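Local coordinates for protein inactive glucansucrase (Lactobacillus reuteri, PDB 5JBD) that belongs to glycoside hydrolase family 70, a TIM-barrel family, and binds a calcium ion, at residues 188-200 against 762-774. Numbering follows the deposited sequence.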
loop_
_atom_site.group_PDB
_atom_site.type_symbol
_atom_site.label_atom_id
_atom_site.label_comp_id
_atom_site.label_asym_id
_atom_site.label_seq_id
_atom_site.Cartn_x
_atom_site.Cartn_y
_atom_site.Cartn_z
ATOM N N THR A 188 7.453 -3.431 -6.428
ATOM C CA THR A 188 6.480 -3.487 -7.534
ATOM C C THR A 188 7.066 -2.802 -8.763
ATOM O O THR A 188 8.032 -2.039 -8.648
ATOM C CB THR A 188 5.135 -2.838 -7.138
ATOM O OG1 THR A 188 5.309 -1.432 -6.922
ATOM C CG2 THR A 188 4.598 -3.464 -5.856
ATOM N N ILE A 189 6.499 -3.094 -9.934
ATOM C CA ILE A 189 6.954 -2.516 -11.197
ATOM C C ILE A 189 5.858 -1.578 -11.695
ATOM O O ILE A 189 4.840 -2.021 -12.241
ATOM C CB ILE A 189 7.302 -3.592 -12.263
ATOM C CG1 ILE A 189 8.379 -4.553 -11.727
ATOM C CG2 ILE A 189 7.783 -2.924 -13.551
ATOM C CD1 ILE A 189 7.821 -5.800 -11.071
ATOM N N ASP A 190 6.102 -0.275 -11.533
ATOM C CA ASP A 190 5.104 0.772 -11.780
ATOM C C ASP A 190 4.447 0.675 -13.135
ATOM O O ASP A 190 3.219 0.705 -13.246
ATOM C CB ASP A 190 5.742 2.162 -11.693
ATOM C CG ASP A 190 6.202 2.517 -10.307
ATOM O OD1 ASP A 190 5.654 1.978 -9.330
ATOM O OD2 ASP A 190 7.108 3.378 -10.206
ATOM N N SER A 191 5.269 0.534 -14.166
ATOM C CA SER A 191 4.756 0.563 -15.523
ATOM C C SER A 191 4.495 -0.846 -16.144
ATOM O O SER A 191 4.455 -1.001 -17.364
ATOM C CB SER A 191 5.622 1.531 -16.330
ATOM O OG SER A 191 5.333 2.869 -15.835
ATOM N N ASP A 192 4.257 -1.845 -15.282
ATOM C CA ASP A 192 3.683 -3.154 -15.691
ATOM C C ASP A 192 2.164 -3.116 -15.524
ATOM O O ASP A 192 1.616 -3.591 -14.531
ATOM C CB ASP A 192 4.312 -4.317 -14.892
ATOM C CG ASP A 192 5.599 -4.837 -15.516
ATOM O OD1 ASP A 192 6.075 -4.278 -16.543
ATOM O OD2 ASP A 192 6.142 -5.826 -14.976
ATOM N N GLN A 193 1.500 -2.512 -16.503
ATOM C CA GLN A 193 0.076 -2.208 -16.429
ATOM C C GLN A 193 -0.616 -2.441 -17.742
ATOM O O GLN A 193 -0.035 -2.339 -18.823
ATOM C CB GLN A 193 -0.175 -0.735 -16.084
ATOM C CG GLN A 193 0.525 -0.188 -14.855
ATOM C CD GLN A 193 -0.060 -0.672 -13.549
ATOM O OE1 GLN A 193 -1.191 -1.175 -13.488
ATOM N NE2 GLN A 193 0.707 -0.508 -12.478
ATOM N N VAL A 194 -1.911 -2.676 -17.611
ATOM C CA VAL A 194 -2.822 -2.696 -18.705
ATOM C C VAL A 194 -4.031 -1.830 -18.302
ATOM O O VAL A 194 -4.457 -1.856 -17.150
ATOM C CB VAL A 194 -3.114 -4.201 -18.967
ATOM C CG1 VAL A 194 -4.555 -4.585 -18.726
ATOM C CG2 VAL A 194 -2.501 -4.665 -20.285
ATOM N N ILE A 195 -4.571 -1.055 -19.231
ATOM C CA ILE A 195 -5.841 -0.328 -18.989
ATOM C C ILE A 195 -7.026 -1.084 -19.584
ATOM O O ILE A 195 -6.868 -1.801 -20.567
ATOM C CB ILE A 195 -5.849 1.113 -19.549
ATOM C CG1 ILE A 195 -5.589 1.154 -21.065
ATOM C CG2 ILE A 195 -4.825 1.970 -18.803
ATOM C CD1 ILE A 195 -5.729 2.547 -21.676
ATOM N N PHE A 196 -8.203 -0.899 -18.994
ATOM C CA PHE A 196 -9.458 -1.426 -19.543
ATOM C C PHE A 196 -10.106 -0.347 -20.405
ATOM O O PHE A 196 -10.330 0.788 -19.934
ATOM C CB PHE A 196 -10.429 -1.821 -18.425
ATOM C CG PHE A 196 -9.890 -2.841 -17.455
ATOM C CD1 PHE A 196 -8.898 -3.748 -17.809
ATOM C CD2 PHE A 196 -10.404 -2.900 -16.170
ATOM C CE1 PHE A 196 -8.435 -4.681 -16.908
ATOM C CE2 PHE A 196 -9.945 -3.842 -15.258
ATOM C CZ PHE A 196 -8.955 -4.729 -15.627
ATOM N N VAL A 197 -10.394 -0.695 -21.662
ATOM C CA VAL A 197 -10.968 0.252 -22.632
ATOM C C VAL A 197 -12.311 -0.234 -23.135
ATOM O O VAL A 197 -12.633 -1.427 -23.022
ATOM C CB VAL A 197 -10.037 0.534 -23.840
ATOM C CG1 VAL A 197 -8.661 1.021 -23.372
ATOM C CG2 VAL A 197 -9.923 -0.661 -24.784
ATOM N N ASN A 198 -13.078 0.698 -23.688
ATOM C CA ASN A 198 -14.402 0.404 -24.223
ATOM C C ASN A 198 -14.310 -0.410 -25.509
ATOM O O ASN A 198 -13.401 -0.229 -26.315
ATOM C CB ASN A 198 -15.212 1.688 -24.474
ATOM C CG ASN A 198 -15.662 2.365 -23.190
ATOM O OD1 ASN A 198 -15.493 1.835 -22.092
ATOM N ND2 ASN A 198 -16.232 3.558 -23.324
ATOM N N ASN A 199 -15.258 -1.322 -25.671
ATOM C CA ASN A 199 -15.313 -2.161 -26.855
ATOM C C ASN A 199 -16.726 -2.712 -27.050
ATOM O O ASN A 199 -17.090 -3.753 -26.478
ATOM C CB ASN A 199 -14.287 -3.299 -26.772
ATOM C CG ASN A 199 -14.284 -4.168 -28.020
ATOM O OD1 ASN A 199 -14.899 -3.818 -29.038
ATOM N ND2 ASN A 199 -13.601 -5.307 -27.951
ATOM N N ASN A 200 -17.499 -2.002 -27.865
ATOM C CA ASN A 200 -18.830 -2.423 -28.247
ATOM C C ASN A 200 -18.874 -2.738 -29.750
ATOM O O ASN A 200 -19.863 -2.453 -30.416
ATOM C CB ASN A 200 -19.851 -1.335 -27.865
ATOM C CG ASN A 200 -21.302 -1.817 -27.961
ATOM O OD1 ASN A 200 -21.606 -3.006 -27.789
ATOM N ND2 ASN A 200 -22.208 -0.881 -28.239
ATOM N N VAL A 762 -12.074 -8.690 -20.632
ATOM C CA VAL A 762 -11.940 -7.232 -20.781
ATOM C C VAL A 762 -11.090 -6.936 -22.006
ATOM O O VAL A 762 -10.263 -7.760 -22.391
ATOM C CB VAL A 762 -11.304 -6.579 -19.533
ATOM C CG1 VAL A 762 -12.308 -6.539 -18.398
ATOM C CG2 VAL A 762 -10.038 -7.300 -19.088
ATOM N N THR A 763 -11.305 -5.778 -22.622
ATOM C CA THR A 763 -10.483 -5.336 -23.732
ATOM C C THR A 763 -9.401 -4.407 -23.168
ATOM O O THR A 763 -9.722 -3.428 -22.470
ATOM C CB THR A 763 -11.332 -4.647 -24.798
ATOM O OG1 THR A 763 -12.362 -5.548 -25.237
ATOM C CG2 THR A 763 -10.476 -4.253 -25.994
ATOM N N VAL A 764 -8.131 -4.716 -23.458
ATOM C CA VAL A 764 -6.999 -4.015 -22.822
ATOM C C VAL A 764 -5.895 -3.517 -23.754
ATOM O O VAL A 764 -5.763 -3.958 -24.892
ATOM C CB VAL A 764 -6.329 -4.883 -21.733
ATOM C CG1 VAL A 764 -7.372 -5.454 -20.774
ATOM C CG2 VAL A 764 -5.471 -5.997 -22.330
ATOM N N THR A 765 -5.092 -2.590 -23.223
ATOM C CA THR A 765 -3.948 -2.012 -23.933
ATOM C C THR A 765 -2.790 -1.897 -22.945
ATOM O O THR A 765 -2.987 -1.527 -21.778
ATOM C CB THR A 765 -4.302 -0.629 -24.512
ATOM O OG1 THR A 765 -5.300 -0.791 -25.523
ATOM C CG2 THR A 765 -3.087 0.068 -25.118
ATOM N N ARG A 766 -1.588 -2.221 -23.419
ATOM C CA ARG A 766 -0.382 -2.219 -22.588
ATOM C C ARG A 766 0.065 -0.769 -22.359
ATOM O O ARG A 766 0.386 -0.077 -23.309
ATOM C CB ARG A 766 0.742 -2.993 -23.302
ATOM C CG ARG A 766 2.055 -3.111 -22.539
ATOM C CD ARG A 766 1.932 -4.041 -21.354
ATOM N NE ARG A 766 3.211 -4.147 -20.648
ATOM C CZ ARG A 766 3.702 -3.236 -19.799
ATOM N NH1 ARG A 766 3.030 -2.114 -19.541
ATOM N NH2 ARG A 766 4.889 -3.447 -19.212
ATOM N N THR A 767 0.122 -0.349 -21.095
ATOM C CA THR A 767 0.448 1.040 -20.758
ATOM C C THR A 767 1.465 1.178 -19.638
ATOM O O THR A 767 1.749 0.218 -18.910
ATOM C CB THR A 767 -0.809 1.819 -20.313
ATOM O OG1 THR A 767 -1.281 1.316 -19.056
ATOM C CG2 THR A 767 -1.907 1.731 -21.363
ATOM N N ASN A 768 1.981 2.404 -19.498
ATOM C CA ASN A 768 2.744 2.799 -18.313
ATOM C C ASN A 768 1.775 3.123 -17.160
ATOM O O ASN A 768 0.554 2.911 -17.281
ATOM C CB ASN A 768 3.684 3.979 -18.643
ATOM C CG ASN A 768 2.951 5.281 -18.950
ATOM O OD1 ASN A 768 1.746 5.426 -18.728
ATOM N ND2 ASN A 768 3.696 6.252 -19.470
ATOM N N ASN A 769 2.308 3.657 -16.064
ATOM C CA ASN A 769 1.495 3.958 -14.877
ATOM C C ASN A 769 0.549 5.171 -15.006
ATOM O O ASN A 769 -0.211 5.457 -14.080
ATOM C CB ASN A 769 2.371 4.079 -13.632
ATOM C CG ASN A 769 3.347 5.246 -13.692
ATOM O OD1 ASN A 769 3.450 5.950 -14.698
ATOM N ND2 ASN A 769 4.105 5.412 -12.622
ATOM N N ARG A 770 0.592 5.868 -16.138
ATOM C CA ARG A 770 -0.403 6.895 -16.459
ATOM C C ARG A 770 -1.458 6.445 -17.496
ATOM O O ARG A 770 -2.274 7.245 -17.943
ATOM C CB ARG A 770 0.286 8.167 -16.942
ATOM C CG ARG A 770 1.286 8.757 -15.962
ATOM C CD ARG A 770 1.819 10.102 -16.473
ATOM N NE ARG A 770 0.747 11.072 -16.709
ATOM C CZ ARG A 770 0.069 11.722 -15.760
ATOM N NH1 ARG A 770 0.311 11.537 -14.458
ATOM N NH2 ARG A 770 -0.870 12.585 -16.113
ATOM N N GLY A 771 -1.474 5.166 -17.867
ATOM C CA GLY A 771 -2.419 4.689 -18.886
ATOM C C GLY A 771 -2.095 5.119 -20.313
ATOM O O GLY A 771 -2.948 5.063 -21.184
ATOM N N MET A 772 -0.856 5.533 -20.561
ATOM C CA MET A 772 -0.403 5.824 -21.910
ATOM C C MET A 772 0.245 4.565 -22.472
ATOM O O MET A 772 1.031 3.915 -21.789
ATOM C CB MET A 772 0.600 6.980 -21.908
ATOM C CG MET A 772 0.015 8.286 -21.372
ATOM S SD MET A 772 -1.418 8.894 -22.317
ATOM C CE MET A 772 -2.538 9.388 -20.999
ATOM N N GLN A 773 -0.070 4.255 -23.726
ATOM C CA GLN A 773 0.453 3.062 -24.364
ATOM C C GLN A 773 1.974 3.137 -24.478
ATOM O O GLN A 773 2.514 4.187 -24.857
ATOM C CB GLN A 773 -0.168 2.869 -25.758
ATOM C CG GLN A 773 0.242 1.553 -26.407
ATOM C CD GLN A 773 -0.481 1.233 -27.704
ATOM O OE1 GLN A 773 -1.352 1.977 -28.157
ATOM N NE2 GLN A 773 -0.106 0.107 -28.311
ATOM N N ILE A 774 2.652 2.034 -24.142
ATOM C CA ILE A 774 4.105 1.911 -24.350
ATOM C C ILE A 774 4.484 0.679 -25.162
ATOM O O ILE A 774 3.677 -0.247 -25.330
ATOM C CB ILE A 774 4.898 1.874 -23.021
ATOM C CG1 ILE A 774 4.429 0.712 -22.130
ATOM C CG2 ILE A 774 4.756 3.212 -22.297
ATOM C CD1 ILE A 774 5.332 0.428 -20.948
HETATM O O HOH W 1 -12.573 -3.591 -21.039
#
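Gln193 to Phe196 pair antiparallel with Val764 to Thr767, joining two neighbouring inner strands of a six-stranded antiparallel sheet, separate from the parallel eight-stranded barrel sheet. Strand 841-845 lies on the other side of 193-197, and 784-791 borders 758-767. Ile195 and Thr765 form a hydrogen-bonded pair, with Ile195 N 3.0 Å from Thr765 O. Thr767 N donates to Gln193 O.

On one face, Val194 CG1 packs 3.5 Å from Val764 CB. The Phe196 ring has Val762 CB over one face and Val764 CG1 at its edge. On the other face, Ile195 CG2 meets Thr767 OG1 and Gly771 CA.

Two type I turns, Ile189-Asp192 and Asn768-Gly771, lie together at one end, the second carrying an Asx turn at Asn768. Between them Asn769 N donates to Ser191 OG (3.1 Å). Nearby, a bend at chi2 (71°) brings the Arg766 guanidinium to the other chain. NH1 and NH2 both grip Ser191 O, at 2.8 and 3.1 Å, close to the guanidinium plane. NH2 also forms a salt bridge with Asp192 OD1 at 3.0 Å, the carboxylate and guanidinium planes 85° apart. Ser174 and Leu175 hold that carboxylate. At the far end, Asn199 ND2 donates to Thr763 OG1, which also bonds Thr209.

Such a sheet, built from pieces 562 residues apart, is consistent with domain B of family 70 enzymes.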